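Local coordinates for protein glycoside hydrolase family 61 (Trichoderma reesei QM6a, PDB 5O2X) that is a copper-dependent lytic polysaccharide monooxygenase of family AA9, which probably cleaves cellulose chains by oxidation, at residues Gly118-Trp128 / Ile210-Ile218. Numbering follows the deposited sequence.
Sequences GLLSGGDPGTW and IYTSPLNYI. With MAN (alpha-D-mannopyranose), chain G; MAN (alpha-D-mannopyranose), chain H; SO4 (sulfate ion), chain U.
Trp128 meets Tyr217 in a T-shaped (edge-to-face) stack. The edge of the indole six-membered ring points at the phenol face, with centroids 4.9 Å apart and planes at 79°. CZ3 of Trp128 lies over the centre of the Tyr217 ring. Tyr217 has CG anti to its own N (chi1 -172°), which carries the ring under the indole edge. Its OH is hydrogen-bonded to Gly205 O. With an alanine in place of Tyr217, the CH2–CZ3 edge of Trp128 would probably lose its aromatic floor and Gly205 O its phenol partner.

CZ2 of Trp128 touches CG2 of Ile210 at 3.5 Å. CD1 of Leu119 lies over one indole face, toward its rim. The other branch of Leu119, CD2, packs on Leu215, 3.8 Å from its CG. The N-H holds the indole: Trp128 NE1 donates to Pro125 O (2.8 Å), approaching from above the carbonyl plane.

The chains come close at Gly123, where a CB would clash with Thr212 O. One direct hydrogen bond joins the two backbones, from Asp124 N to Ile210 O (3.0 Å, 138° at the hydrogen). OD1 of Asp124 sits at the edge of the Tyr211 ring, the carboxylate plane nearly perpendicular to it. Water 1 bridges Leu119 N and Tyr217 O. Beyond this edge, Thr212 OG1 and Ser213 OG each carry an O-linked mannose.

The side chain of Tyr211 is about 11 Å from the copper ion and is no ligand of it. The segment 118-128 is a hairpin with a classic beta bulge at Leu120 and Ser121 facing Thr127. Its turn, 122-126, joins the end of strand 110-121 to the antiparallel strand 127-128, and Trp128 sits at the N-cap position of helix 129-135. The long loop between strands 193-194 and 241-243 packs apolar side chains against this hairpin, at the margin of the AA9 domain.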
ATOM      1  N   GLY A 118       9.088   5.689   8.233  1.00  5.12           N
ATOM      2  CA  GLY A 118       8.798   7.088   8.224  1.00  5.40           C
ATOM      3  C   GLY A 118      10.004   7.954   7.917  1.00  5.05           C
ATOM      4  O   GLY A 118      10.552   7.911   6.801  1.00  5.60           O
ATOM      5  N   LEU A 119      10.394   8.750   8.907  1.00  5.23           N
ATOM      6  CA  LEU A 119      11.509   9.655   8.826  1.00  6.32           C
ATOM      7  C   LEU A 119      12.773   8.902   9.195  1.00  6.66           C
ATOM      8  O   LEU A 119      12.914   8.435  10.332  1.00  8.48           O
ATOM      9  CB  LEU A 119      11.265  10.824   9.780  1.00  7.20           C
ATOM     10  CG  LEU A 119      12.370  11.871   9.868  1.00  7.44           C
ATOM     11  CD1 LEU A 119      12.602  12.597   8.558  1.00  7.66           C
ATOM     12  CD2 LEU A 119      11.992  12.847  10.957  1.00  9.34           C
ATOM     13  N   LEU A 120      13.690   8.816   8.274  0.69  7.27           N
ATOM     14  CA  LEU A 120      14.908   8.071   8.512  0.69  8.05           C
ATOM     15  C   LEU A 120      15.959   8.887   9.190  0.69  9.08           C
ATOM     16  O   LEU A 120      16.778   8.339   9.958  0.69  9.82           O
ATOM     17  CB  LEU A 120      15.357   7.485   7.198  0.69  8.64           C
ATOM     18  CG  LEU A 120      14.334   6.397   6.741  0.69  9.17           C
ATOM     19  CD1 LEU A 120      14.663   5.979   5.354  0.69  9.88           C
ATOM     20  CD2 LEU A 120      14.393   5.196   7.683  0.69  9.31           C
ATOM     21  N   SER A 121      15.983  10.189   8.892  1.00  8.65           N
ATOM     22  CA  SER A 121      17.011  11.085   9.436  0.81  9.46           C
ATOM     23  C   SER A 121      16.668  12.522   9.125  1.00  9.78           C
ATOM     24  O   SER A 121      15.954  12.822   8.143  1.00  9.33           O
ATOM     25  CB  SER A 121      18.370  10.786   8.839  0.81 10.91           C
ATOM     26  OG  SER A 121      18.351  10.944   7.443  0.81 11.50           O
ATOM     27  N   GLY A 122      17.211  13.419   9.909  1.00 10.83           N
ATOM     28  CA  GLY A 122      17.262  14.806   9.562  1.00 11.40           C
ATOM     29  C   GLY A 122      15.911  15.493   9.664  1.00 10.79           C
ATOM     30  O   GLY A 122      14.959  15.030  10.346  1.00 11.99           O
ATOM     31  N   GLY A 123      15.787  16.623   8.986  1.00 10.68           N
ATOM     32  CA  GLY A 123      14.593  17.407   8.921  1.00 10.61           C
ATOM     33  C   GLY A 123      14.746  18.509   7.902  1.00  9.86           C
ATOM     34  O   GLY A 123      15.829  18.800   7.448  1.00 11.38           O
ATOM     35  N   ASP A 124      13.621  19.094   7.518  1.00 10.98           N
ATOM     36  CA  ASP A 124      13.625  20.231   6.570  1.00 10.64           C
ATOM     37  C   ASP A 124      14.310  19.915   5.233  1.00 10.57           C
ATOM     38  O   ASP A 124      15.234  20.600   4.849  1.00 12.90           O
ATOM     39  CB  ASP A 124      14.235  21.467   7.193  1.00 11.76           C
ATOM     40  CG  ASP A 124      14.014  22.715   6.357  1.00 11.85           C
ATOM     41  OD1 ASP A 124      13.010  22.801   5.688  1.00 14.33           O
ATOM     42  OD2 ASP A 124      14.900  23.600   6.312  1.00 18.84           O
ATOM     43  N   PRO A 125      13.857  18.866   4.508  1.00 10.46           N
ATOM     44  CA  PRO A 125      12.741  17.997   4.824  1.00 10.42           C
ATOM     45  C   PRO A 125      13.100  16.725   5.578  1.00  9.61           C
ATOM     46  O   PRO A 125      12.195  16.073   6.092  1.00 11.18           O
ATOM     47  CB  PRO A 125      12.209  17.634   3.428  1.00 12.59           C
ATOM     48  CG  PRO A 125      13.449  17.568   2.582  1.00 13.53           C
ATOM     49  CD  PRO A 125      14.300  18.700   3.116  1.00 12.46           C
ATOM     50  N   GLY A 126      14.390  16.377   5.645  1.00 10.35           N
ATOM     51  CA  GLY A 126      14.835  15.065   6.101  1.00 10.33           C
ATOM     52  C   GLY A 126      14.780  14.037   5.001  1.00  8.61           C
ATOM     53  O   GLY A 126      14.350  14.308   3.897  1.00 10.56           O
ATOM     54  N   THR A 127      15.258  12.848   5.326  1.00  7.23           N
ATOM     55  CA  THR A 127      15.214  11.689   4.446  1.00  6.78           C
ATOM     56  C   THR A 127      14.108  10.765   4.930  1.00  5.83           C
ATOM     57  O   THR A 127      14.035  10.478   6.134  1.00  6.52           O
ATOM     58  CB  THR A 127      16.554  10.924   4.457  1.00  7.65           C
ATOM     59  OG1 THR A 127      17.602  11.785   4.041  1.00  9.78           O
ATOM     60  CG2 THR A 127      16.539   9.733   3.584  1.00  8.71           C
ATOM     61  N   TRP A 128      13.283  10.314   4.000  1.00  5.60           N
ATOM     62  CA  TRP A 128      12.056   9.575   4.281  1.00  5.60           C
ATOM     63  C   TRP A 128      12.089   8.226   3.570  1.00  5.08           C
ATOM     64  O   TRP A 128      12.841   8.003   2.623  1.00  5.16           O
ATOM     65  CB  TRP A 128      10.827  10.389   3.812  1.00  5.90           C
ATOM     66  CG  TRP A 128      10.633  11.641   4.567  1.00  5.63           C
ATOM     67  CD1 TRP A 128      11.299  12.806   4.397  1.00  6.05           C
ATOM     68  CD2 TRP A 128       9.765  11.822   5.698  1.00  5.31           C
ATOM     69  NE1 TRP A 128      10.856  13.728   5.309  1.00  6.36           N
ATOM     70  CE2 TRP A 128       9.928  13.143   6.126  1.00  5.60           C
ATOM     71  CE3 TRP A 128       8.850  11.011   6.363  1.00  5.58           C
ATOM     72  CZ2 TRP A 128       9.258  13.641   7.215  1.00  6.35           C
ATOM     73  CZ3 TRP A 128       8.176  11.516   7.439  1.00  6.13           C
ATOM     74  CH2 TRP A 128       8.374  12.827   7.855  1.00  6.55           C
ATOM     75  N   ILE A 210       7.077  19.317   8.080  1.00  5.80           N
ATOM     76  CA  ILE A 210       8.360  18.625   7.961  1.00  6.37           C
ATOM     77  C   ILE A 210       9.522  19.612   7.673  1.00  6.59           C
ATOM     78  O   ILE A 210      10.665  19.204   7.685  1.00  7.92           O
ATOM     79  CB  ILE A 210       8.307  17.518   6.889  1.00  6.71           C
ATOM     80  CG1 ILE A 210       8.216  18.078   5.473  1.00  6.99           C
ATOM     81  CG2 ILE A 210       7.210  16.517   7.221  1.00  7.13           C
ATOM     82  CD1 ILE A 210       8.296  17.027   4.390  1.00  8.45           C
ATOM     83  N   TYR A 211       9.189  20.900   7.468  1.00  7.00           N
ATOM     84  CA  TYR A 211      10.184  21.932   7.100  1.00  7.59           C
ATOM     85  C   TYR A 211      10.687  22.649   8.344  1.00  7.90           C
ATOM     86  O   TYR A 211      10.625  23.867   8.491  1.00  9.47           O
ATOM     87  CB  TYR A 211       9.634  22.856   6.005  1.00  7.94           C
ATOM     88  CG  TYR A 211       9.278  22.031   4.784  1.00  8.27           C
ATOM     89  CD1 TYR A 211      10.245  21.521   3.959  1.00  8.86           C
ATOM     90  CD2 TYR A 211       7.962  21.729   4.475  1.00  9.19           C
ATOM     91  CE1 TYR A 211       9.933  20.742   2.847  1.00  9.53           C
ATOM     92  CE2 TYR A 211       7.627  20.958   3.379  1.00 10.05           C
ATOM     93  CZ  TYR A 211       8.595  20.431   2.582  1.00  9.66           C
ATOM     94  OH  TYR A 211       8.270  19.636   1.502  1.00 11.21           O
ATOM     95  N   THR A 212      11.181  21.830   9.256  1.00  8.74           N
ATOM     96  CA  THR A 212      11.685  22.260  10.537  1.00  8.93           C
ATOM     97  C   THR A 212      12.723  21.231  10.935  1.00  9.08           C
ATOM     98  O   THR A 212      12.696  20.082  10.506  1.00  9.77           O
ATOM     99  CB  THR A 212      10.571  22.383  11.559  1.00 10.17           C
ATOM    100  OG1 THR A 212      11.165  22.773  12.809  1.00  9.88           O
ATOM    101  CG2 THR A 212       9.791  21.120  11.707  1.00 13.03           C
ATOM    102  N   SER A 213      13.683  21.638  11.787  1.00  9.66           N
ATOM    103  CA  SER A 213      14.707  20.698  12.257  1.00 10.51           C
ATOM    104  C   SER A 213      15.156  21.203  13.645  1.00 11.14           C
ATOM    105  O   SER A 213      15.358  22.387  13.824  1.00 12.43           O
ATOM    106  CB  SER A 213      15.864  20.692  11.335  1.00 12.03           C
ATOM    107  OG  SER A 213      16.704  19.622  11.733  1.00 13.78           O
ATOM    108  N   PRO A 214      15.298  20.295  14.634  1.00 11.89           N
ATOM    109  CA  PRO A 214      15.139  18.861  14.562  1.00 11.98           C
ATOM    110  C   PRO A 214      13.670  18.427  14.379  1.00 10.30           C
ATOM    111  O   PRO A 214      12.759  19.213  14.601  1.00 11.32           O
ATOM    112  CB  PRO A 214      15.703  18.346  15.897  1.00 14.97           C
ATOM    113  CG  PRO A 214      15.612  19.487  16.792  1.00 15.86           C
ATOM    114  CD  PRO A 214      15.767  20.721  15.959  1.00 12.95           C
ATOM    115  N   LEU A 215      13.464  17.203  13.944  1.00 10.58           N
ATOM    116  CA  LEU A 215      12.163  16.709  13.577  1.00  9.83           C
ATOM    117  C   LEU A 215      12.048  15.263  14.032  1.00  9.14           C
ATOM    118  O   LEU A 215      12.937  14.453  13.826  1.00 10.58           O
ATOM    119  CB  LEU A 215      11.992  16.764  12.066  1.00  9.69           C
ATOM    120  CG  LEU A 215      10.653  16.313  11.487  1.00  9.25           C
ATOM    121  CD1 LEU A 215       9.507  17.133  11.956  1.00 10.51           C
ATOM    122  CD2 LEU A 215      10.728  16.289   9.970  1.00 10.22           C
ATOM    123  N   ASN A 216      10.895  14.926  14.604  1.00 10.04           N
ATOM    124  CA  ASN A 216      10.508  13.566  14.891  1.00 11.04           C
ATOM    125  C   ASN A 216       9.202  13.238  14.149  1.00  9.73           C
ATOM    126  O   ASN A 216       8.472  14.148  13.738  1.00 12.78           O
ATOM    127  CB  ASN A 216      10.304  13.324  16.364  1.00 14.88           C
ATOM    128  CG  ASN A 216      11.579  13.430  17.167  1.00 20.04           C
ATOM    129  OD1 ASN A 216      11.591  14.017  18.248  1.00 30.08           O
ATOM    130  ND2 ASN A 216      12.625  12.771  16.701  1.00 23.17           N
ATOM    131  N   TYR A 217       8.924  11.938  13.979  1.00  8.47           N
ATOM    132  CA  TYR A 217       7.766  11.527  13.176  1.00  7.29           C
ATOM    133  C   TYR A 217       7.101  10.286  13.695  1.00  7.60           C
ATOM    134  O   TYR A 217       7.764   9.259  13.784  1.00 10.73           O
ATOM    135  CB  TYR A 217       8.133  11.323  11.721  1.00  7.65           C
ATOM    136  CG  TYR A 217       6.923  11.096  10.852  1.00  6.75           C
ATOM    137  CD1 TYR A 217       6.077  12.140  10.592  1.00  6.59           C
ATOM    138  CD2 TYR A 217       6.611   9.859  10.346  1.00  6.47           C
ATOM    139  CE1 TYR A 217       4.949  11.965   9.825  1.00  6.12           C
ATOM    140  CE2 TYR A 217       5.479   9.667   9.562  1.00  6.22           C
ATOM    141  CZ  TYR A 217       4.639  10.732   9.314  1.00  5.78           C
ATOM    142  OH  TYR A 217       3.518  10.512   8.574  1.00  6.11           O
ATOM    143  N   ILE A 218       5.785  10.360  13.962  1.00  6.54           N
ATOM    144  CA  ILE A 218       4.960   9.213  14.362  1.00  6.76           C
ATOM    145  C   ILE A 218       4.166   8.766  13.141  1.00  5.73           C
ATOM    146  O   ILE A 218       3.251   9.481  12.716  1.00  5.78           O
ATOM    147  CB  ILE A 218       4.030   9.580  15.528  1.00  7.88           C
ATOM    148  CG1 ILE A 218       4.847  10.060  16.736  1.00  9.73           C
ATOM    149  CG2 ILE A 218       3.126   8.390  15.867  1.00  9.33           C
ATOM    150  CD1 ILE A 218       3.984  10.601  17.851  1.00 12.24           C
TER
HETATM  151  C1  MAN G 306      10.292  23.380  13.748  0.64  7.47           C
HETATM  152  C2  MAN G 306      11.217  24.137  14.737  0.64  6.98           C
HETATM  153  C3  MAN G 306      12.150  23.128  15.430  0.64  8.76           C
HETATM  154  C4  MAN G 306      11.355  22.001  16.082  0.64  9.22           C
HETATM  155  C5  MAN G 306      10.384  21.373  15.087  0.64  9.37           C
HETATM  156  C6  MAN G 306       9.390  20.469  15.797  0.64 11.55           C
HETATM  157  O2  MAN G 306      10.437  24.801  15.708  0.64  7.41           O
HETATM  158  O3  MAN G 306      12.947  23.766  16.430  0.64 10.52           O
HETATM  159  O4  MAN G 306      12.266  21.002  16.595  0.64 12.37           O
HETATM  160  O5  MAN G 306       9.570  22.383  14.476  0.64  7.30           O
HETATM  161  O6  MAN G 306       8.985  19.439  14.896  0.64 14.60           O
HETATM  162  C1  MAN H 307      17.895  19.547  10.970  0.60 14.46           C
HETATM  163  C2  MAN H 307      18.558  18.215  11.409  0.60 15.81           C
HETATM  164  C3  MAN H 307      18.952  18.250  12.881  0.60 18.25           C
HETATM  165  C4  MAN H 307      19.725  19.511  13.203  0.60 20.95           C
HETATM  166  C5  MAN H 307      18.933  20.730  12.786  0.60 19.36           C
HETATM  167  C6  MAN H 307      19.678  21.999  13.190  0.60 21.65           C
HETATM  168  O2  MAN H 307      19.685  18.049  10.589  0.60 18.80           O
HETATM  169  O3  MAN H 307      19.793  17.156  13.282  0.60 22.04           O
HETATM  170  O4  MAN H 307      19.969  19.547  14.611  0.60 27.98           O
HETATM  171  O5  MAN H 307      18.709  20.669  11.377  0.60 16.88           O
HETATM  172  O6  MAN H 307      19.797  22.011  14.611  0.60 28.29           O
HETATM  173  S   SO4 U 320      19.513  14.067   5.845  0.74 20.55           S
HETATM  174  O1  SO4 U 320      20.721  13.520   5.158  0.74 29.16           O
HETATM  175  O2  SO4 U 320      19.773  15.475   6.203  0.74 34.14           O
HETATM  176  O3  SO4 U 320      19.104  13.218   6.975  0.74 29.19           O
HETATM  177  O4  SO4 U 320      18.352  14.042   4.953  0.74 33.43           O
HETATM  178  O   HOH W   1       9.347   7.953  11.587  1.00 10.26           O
HETATM  179  O   HOH W   2      15.093  13.319  12.427  0.74 17.80           O
HETATM  180  O   HOH W   3      16.036  15.844  13.381  1.00 23.15           O